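PDB 3DLC: putative S-adenosyl-L-methionine-dependent Methyltransferase from Methanococcus maripaludis, which binds S-adenosylmethionine and probably transfers its methyl group to an acceptor, perhaps a sterol-like one. Local coordinates for residues Y198-G203 with F207-S212; L57-A62 with K84-A89. One frame throughout, in Å; residues are numbered along the deposited sequence.

Coming from the N terminus, the chain begins with helices 11-22 and 28-40, the second of which packs against helix 56-64 of the Rossmann-like methyltransferase fold. Contact 2 closes first: helix 56-64 meets helix 76-88 after the chain has run through strand 66-73, so two neighbouring helices of the cofactor-binding half are tied together. Only much later does contact 1 form, a short hairpin in which strand 198-203 turns back into 206-211, which lies antiparallel between it and strand 142-148. The two loops follow one another along the chain without nesting or crossing. The centres of contacts 1 and 2 are about 25 Å apart, on opposite sides of the centre of the chain.

Contact 1 (Y198-G203 with F207-S212); sequences YEIILG and FWIIIS. Unlike the reference sequence in segment 198-203: Gly203 (reference Glu).
Ile210 N gives the shortest bond of this hairpin, 2.8 Å to Glu199 O and almost in line with that carbonyl. In the class I methyltransferase sheet, strand order 3-2-1-4-5-7-6, 206-211 is the antiparallel strand, inserted between 142-148 and the outermost 198-203. Glu199 N returns a bond to Ile210 O, tilted from the carbonyl plane. One step on, Ile201 N meets Trp208 O at 2.9 Å, nearly straight at 175° and in the carbonyl plane, while Trp208 N answers to Ile201 O.

Ile201, Trp208 and Ile210 share one face of the sheet with Glu199. In one of its two conformers, Ile201 CG1 sits between backbone N and carbonyl carbon (chi1 65°), which brings it to Trp208 CB and CD1 to Ile210 CD1. Glu199 OE1 rests beside the CG2 methyl of Ile210. Trimmed to alanine, Ile210 would probably lose its hold on Arg39 and Phe40 of helix 28-40. Trp208 stacks on Tyr145 and lies near Arg118, which binds S-adenosylmethionine.

On the other face, Phe207 CG lies anti to the backbone N (chi1 164°), setting the ring alongside Ile200, whose CG2 touches Phe207 CE1 at 3.5 Å.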
loop_
_atom_site.group_PDB
_atom_site.type_symbol
_atom_site.label_atom_id
_atom_site.label_comp_id
_atom_site.label_asym_id
_atom_site.label_seq_id
_atom_site.Cartn_x
_atom_site.Cartn_y
_atom_site.Cartn_z
ATOM N N TYR A 198 -3.485 -17.075 5.843
ATOM C CA TYR A 198 -3.536 -15.607 5.924
ATOM C C TYR A 198 -4.139 -15.156 7.238
ATOM O O TYR A 198 -4.809 -15.913 7.944
ATOM C CB TYR A 198 -4.321 -14.986 4.731
ATOM C CG TYR A 198 -5.816 -15.294 4.685
ATOM C CD1 TYR A 198 -6.705 -14.692 5.547
ATOM C CD2 TYR A 198 -6.342 -16.155 3.754
ATOM C CE1 TYR A 198 -8.077 -14.960 5.490
ATOM C CE2 TYR A 198 -7.700 -16.441 3.697
ATOM C CZ TYR A 198 -8.569 -15.820 4.548
ATOM O OH TYR A 198 -9.921 -16.101 4.567
ATOM N N GLU A 199 -3.890 -13.884 7.530
ATOM C CA GLU A 199 -4.583 -13.148 8.553
ATOM C C GLU A 199 -5.132 -11.872 7.907
ATOM O O GLU A 199 -4.459 -11.270 7.078
ATOM C CB GLU A 199 -3.627 -12.661 9.660
ATOM C CG GLU A 199 -2.861 -13.711 10.394
ATOM C CD GLU A 199 -1.655 -13.115 11.098
ATOM O OE1 GLU A 199 -0.780 -12.600 10.361
ATOM O OE2 GLU A 199 -1.608 -13.140 12.334
ATOM N N ILE A 200 -6.328 -11.463 8.276
ATOM C CA ILE A 200 -6.854 -10.138 7.902
ATOM C C ILE A 200 -7.155 -9.487 9.223
ATOM O O ILE A 200 -7.936 -10.021 10.004
ATOM C CB ILE A 200 -8.057 -10.185 6.983
ATOM C CG1 ILE A 200 -7.726 -10.927 5.686
ATOM C CG2 ILE A 200 -8.521 -8.786 6.664
ATOM C CD1 ILE A 200 -8.918 -11.119 4.750
ATOM N N ILE A 201 -6.527 -8.353 9.482
ATOM C CA ILE A 201 -6.602 -7.674 10.784
ATOM C C ILE A 201 -7.276 -6.325 10.689
ATOM O O ILE A 201 -7.225 -5.636 9.653
ATOM C CB ILE A 201 -5.208 -7.444 11.437
ATOM C CG1 ILE A 201 -4.354 -6.483 10.627
ATOM C CG2 ILE A 201 -4.452 -8.783 11.672
ATOM C CD1 ILE A 201 -3.084 -6.145 11.362
ATOM N N LEU A 202 -7.888 -5.934 11.793
ATOM C CA LEU A 202 -8.512 -4.638 11.929
ATOM C C LEU A 202 -8.311 -4.186 13.359
ATOM O O LEU A 202 -8.727 -4.849 14.284
ATOM C CB LEU A 202 -9.991 -4.724 11.561
ATOM C CG LEU A 202 -10.826 -3.493 11.754
ATOM C CD1 LEU A 202 -10.399 -2.373 10.848
ATOM C CD2 LEU A 202 -12.312 -3.862 11.545
ATOM N N GLY A 203 -7.662 -3.047 13.515
ATOM C CA GLY A 203 -7.418 -2.502 14.825
ATOM C C GLY A 203 -6.932 -1.085 14.756
ATOM O O GLY A 203 -7.094 -0.409 13.749
ATOM N N PHE A 207 -6.503 -1.433 8.830
ATOM C CA PHE A 207 -7.049 -2.651 8.196
ATOM C C PHE A 207 -5.931 -3.197 7.318
ATOM O O PHE A 207 -5.449 -2.481 6.439
ATOM C CB PHE A 207 -8.251 -2.292 7.326
ATOM C CG PHE A 207 -8.629 -3.390 6.352
ATOM C CD1 PHE A 207 -9.329 -4.508 6.763
ATOM C CD2 PHE A 207 -8.242 -3.341 5.047
ATOM C CE1 PHE A 207 -9.629 -5.513 5.865
ATOM C CE2 PHE A 207 -8.561 -4.361 4.143
ATOM C CZ PHE A 207 -9.245 -5.420 4.564
ATOM N N TRP A 208 -5.527 -4.461 7.511
ATOM C CA TRP A 208 -4.389 -5.006 6.758
ATOM C C TRP A 208 -4.599 -6.481 6.453
ATOM O O TRP A 208 -4.979 -7.270 7.315
ATOM C CB TRP A 208 -3.080 -4.810 7.516
ATOM C CG TRP A 208 -2.831 -3.366 7.870
ATOM C CD1 TRP A 208 -3.144 -2.744 9.043
ATOM C CD2 TRP A 208 -2.290 -2.363 7.024
ATOM N NE1 TRP A 208 -2.811 -1.418 8.975
ATOM C CE2 TRP A 208 -2.284 -1.156 7.744
ATOM C CE3 TRP A 208 -1.801 -2.364 5.723
ATOM C CZ2 TRP A 208 -1.777 0.036 7.205
ATOM C CZ3 TRP A 208 -1.286 -1.173 5.183
ATOM C CH2 TRP A 208 -1.291 -0.003 5.929
ATOM N N ILE A 209 -4.298 -6.827 5.199
ATOM C CA ILE A 209 -4.356 -8.178 4.665
ATOM C C ILE A 209 -2.950 -8.740 4.654
ATOM O O ILE A 209 -2.061 -8.201 3.995
ATOM C CB ILE A 209 -4.952 -8.145 3.251
ATOM C CG1 ILE A 209 -6.382 -7.581 3.250
ATOM C CG2 ILE A 209 -4.885 -9.529 2.612
ATOM C CD1 ILE A 209 -6.856 -7.090 1.874
ATOM N N ILE A 210 -2.776 -9.847 5.377
ATOM C CA ILE A 210 -1.464 -10.444 5.622
ATOM C C ILE A 210 -1.446 -11.898 5.160
ATOM O O ILE A 210 -1.811 -12.842 5.882
ATOM C CB ILE A 210 -1.118 -10.366 7.131
ATOM C CG1 ILE A 210 -1.177 -8.917 7.608
ATOM C CG2 ILE A 210 0.255 -10.985 7.411
ATOM C CD1 ILE A 210 -1.042 -8.708 9.101
ATOM N N ILE A 211 -1.050 -12.068 3.912
ATOM C CA ILE A 211 -0.964 -13.369 3.282
ATOM C C ILE A 211 0.421 -13.931 3.540
ATOM O O ILE A 211 1.413 -13.229 3.451
ATOM C CB ILE A 211 -1.206 -13.243 1.771
ATOM C CG1 ILE A 211 -2.644 -12.757 1.505
ATOM C CG2 ILE A 211 -0.924 -14.566 1.047
ATOM C CD1 ILE A 211 -2.839 -12.123 0.122
ATOM N N SER A 212 0.470 -15.235 3.787
ATOM C CA SER A 212 1.713 -15.976 3.882
ATOM C C SER A 212 1.750 -16.993 2.784
ATOM O O SER A 212 0.917 -17.872 2.777
ATOM C CB SER A 212 1.791 -16.760 5.172
ATOM O OG SER A 212 1.940 -15.921 6.270
#

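Contact 2 (L57-A62 with K84-A89)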
loop_
_atom_site.group_PDB
_atom_site.type_symbol
_atom_site.label_atom_id
_atom_site.label_comp_id
_atom_site.label_asym_id
_atom_site.label_seq_id
_atom_site.Cartn_x
_atom_site.Cartn_y
_atom_site.Cartn_z
ATOM N N LEU A 57 5.630 5.654 1.827
ATOM C CA LEU A 57 5.800 4.396 2.581
ATOM C C LEU A 57 7.120 3.730 2.185
ATOM O O LEU A 57 7.847 3.220 3.022
ATOM C CB LEU A 57 4.616 3.434 2.398
ATOM C CG LEU A 57 4.676 2.140 3.211
ATOM C CD1 LEU A 57 4.819 2.416 4.734
ATOM C CD2 LEU A 57 3.445 1.299 2.884
ATOM N N SER A 58 7.438 3.763 0.902
ATOM C CA SER A 58 8.704 3.213 0.422
ATOM C C SER A 58 9.894 3.951 1.049
ATOM O O SER A 58 10.894 3.348 1.441
ATOM C CB SER A 58 8.798 3.271 -1.098
ATOM O OG SER A 58 7.969 2.313 -1.728
ATOM N N ILE A 59 9.812 5.279 1.068
ATOM C CA ILE A 59 10.869 6.101 1.665
ATOM C C ILE A 59 11.037 5.750 3.167
ATOM O O ILE A 59 12.166 5.538 3.628
ATOM C CB ILE A 59 10.606 7.604 1.427
ATOM C CG1 ILE A 59 10.791 7.933 -0.078
ATOM C CG2 ILE A 59 11.456 8.438 2.351
ATOM C CD1 ILE A 59 10.310 9.325 -0.463
ATOM N N ALA A 60 9.932 5.620 3.894
ATOM C CA ALA A 60 10.023 5.304 5.303
ATOM C C ALA A 60 10.639 3.924 5.523
ATOM O O ALA A 60 11.483 3.735 6.392
ATOM C CB ALA A 60 8.633 5.397 5.941
ATOM N N LEU A 61 10.241 2.956 4.710
ATOM C CA LEU A 61 10.811 1.605 4.814
ATOM C C LEU A 61 12.300 1.601 4.500
ATOM O O LEU A 61 13.091 0.938 5.174
ATOM C CB LEU A 61 10.059 0.602 3.917
ATOM C CG LEU A 61 8.762 0.035 4.457
ATOM C CD1 LEU A 61 7.926 -0.568 3.310
ATOM C CD2 LEU A 61 9.017 -1.022 5.543
ATOM N N ALA A 62 12.693 2.341 3.465
ATOM C CA ALA A 62 14.117 2.404 3.098
ATOM C C ALA A 62 14.955 2.934 4.254
ATOM O O ALA A 62 16.063 2.471 4.514
ATOM C CB ALA A 62 14.298 3.260 1.847
ATOM N N LYS A 84 10.903 12.384 -8.024
ATOM C CA LYS A 84 11.462 13.594 -7.451
ATOM C C LYS A 84 11.645 13.397 -5.946
ATOM O O LYS A 84 12.678 13.760 -5.386
ATOM C CB LYS A 84 10.577 14.814 -7.695
ATOM C CG LYS A 84 11.126 16.075 -7.080
ATOM C CD LYS A 84 10.214 17.294 -7.245
ATOM C CE LYS A 84 10.892 18.573 -6.716
ATOM N NZ LYS A 84 11.045 18.620 -5.214
ATOM N N ASN A 85 10.639 12.843 -5.262
ATOM C CA ASN A 85 10.739 12.651 -3.821
ATOM C C ASN A 85 11.875 11.718 -3.412
ATOM O O ASN A 85 12.610 11.987 -2.445
ATOM C CB ASN A 85 9.414 12.128 -3.241
ATOM C CG ASN A 85 8.318 13.172 -3.245
ATOM O OD1 ASN A 85 8.612 14.379 -3.290
ATOM N ND2 ASN A 85 7.065 12.744 -3.170
ATOM N N ILE A 86 12.039 10.627 -4.151
ATOM C CA ILE A 86 13.073 9.652 -3.885
ATOM C C ILE A 86 14.459 10.274 -4.090
ATOM O O ILE A 86 15.385 10.079 -3.301
ATOM C CB ILE A 86 12.828 8.398 -4.730
ATOM C CG1 ILE A 86 11.581 7.687 -4.220
ATOM C CG2 ILE A 86 13.982 7.446 -4.611
ATOM C CD1 ILE A 86 10.991 6.779 -5.209
ATOM N N ALA A 87 14.567 11.045 -5.159
ATOM C CA ALA A 87 15.835 11.722 -5.466
ATOM C C ALA A 87 16.163 12.765 -4.376
ATOM O O ALA A 87 17.309 12.884 -3.907
ATOM C CB ALA A 87 15.781 12.379 -6.840
ATOM N N ASP A 88 15.170 13.548 -3.987
ATOM C CA ASP A 88 15.365 14.578 -2.972
ATOM C C ASP A 88 15.833 13.949 -1.677
ATOM O O ASP A 88 16.600 14.543 -0.934
ATOM C CB ASP A 88 14.067 15.323 -2.694
ATOM C CG ASP A 88 13.653 16.302 -3.765
ATOM O OD1 ASP A 88 14.441 16.628 -4.652
ATOM O OD2 ASP A 88 12.499 16.784 -3.712
ATOM N N ALA A 89 15.354 12.752 -1.390
ATOM C CA ALA A 89 15.696 12.012 -0.175
ATOM C C ALA A 89 17.012 11.246 -0.275
ATOM O O ALA A 89 17.423 10.593 0.679
ATOM C CB ALA A 89 14.574 11.046 0.208
#
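Ile59 carries the whole of this contact, reaching from helix 56-64 to Asn85 and Ile86 on helix 76-88. Both helices belong to the Rossmann-like methyltransferase fold: strand 66-73 lies between them in the chain, and the sequence around Gly51 and Gly53, just ahead of helix 56-64, resembles the glycine-rich GxGxxA pattern. The closest CA atoms, those of Ile59 and Ile86, are 6.9 Å apart, and side chains make the contact.

The apolar part is a pair of side-chain touches. Ile59 CG1 sits beside the backbone N, anti to the carbonyl carbon (chi1 -69°), and CD1 continues extended from it (chi2 169°) toward the other helix. CG1 meets Ile86 CG1 at 4.2 Å, alkyl against alkyl, in one of the two conformers modelled for Ile86. Further out, the methyl CD1 of Ile59 comes to rest 4.0 Å from Asn85 CB, the two side chains crossing at about a right angle. Ile95 of strand 95-99 and Leu91 of the preceding loop touch both isoleucines, making one small hydrophobic cluster between the helices and the edge of the sheet.

The Asn85 side chain finds its polar partners away from Ile59. Its buried amide is held by three bonds, so its rotation is probably well fixed: OD1 takes one from Lys22 NZ, and ND2 gives to Asp18 OD1 and to Pro54 O.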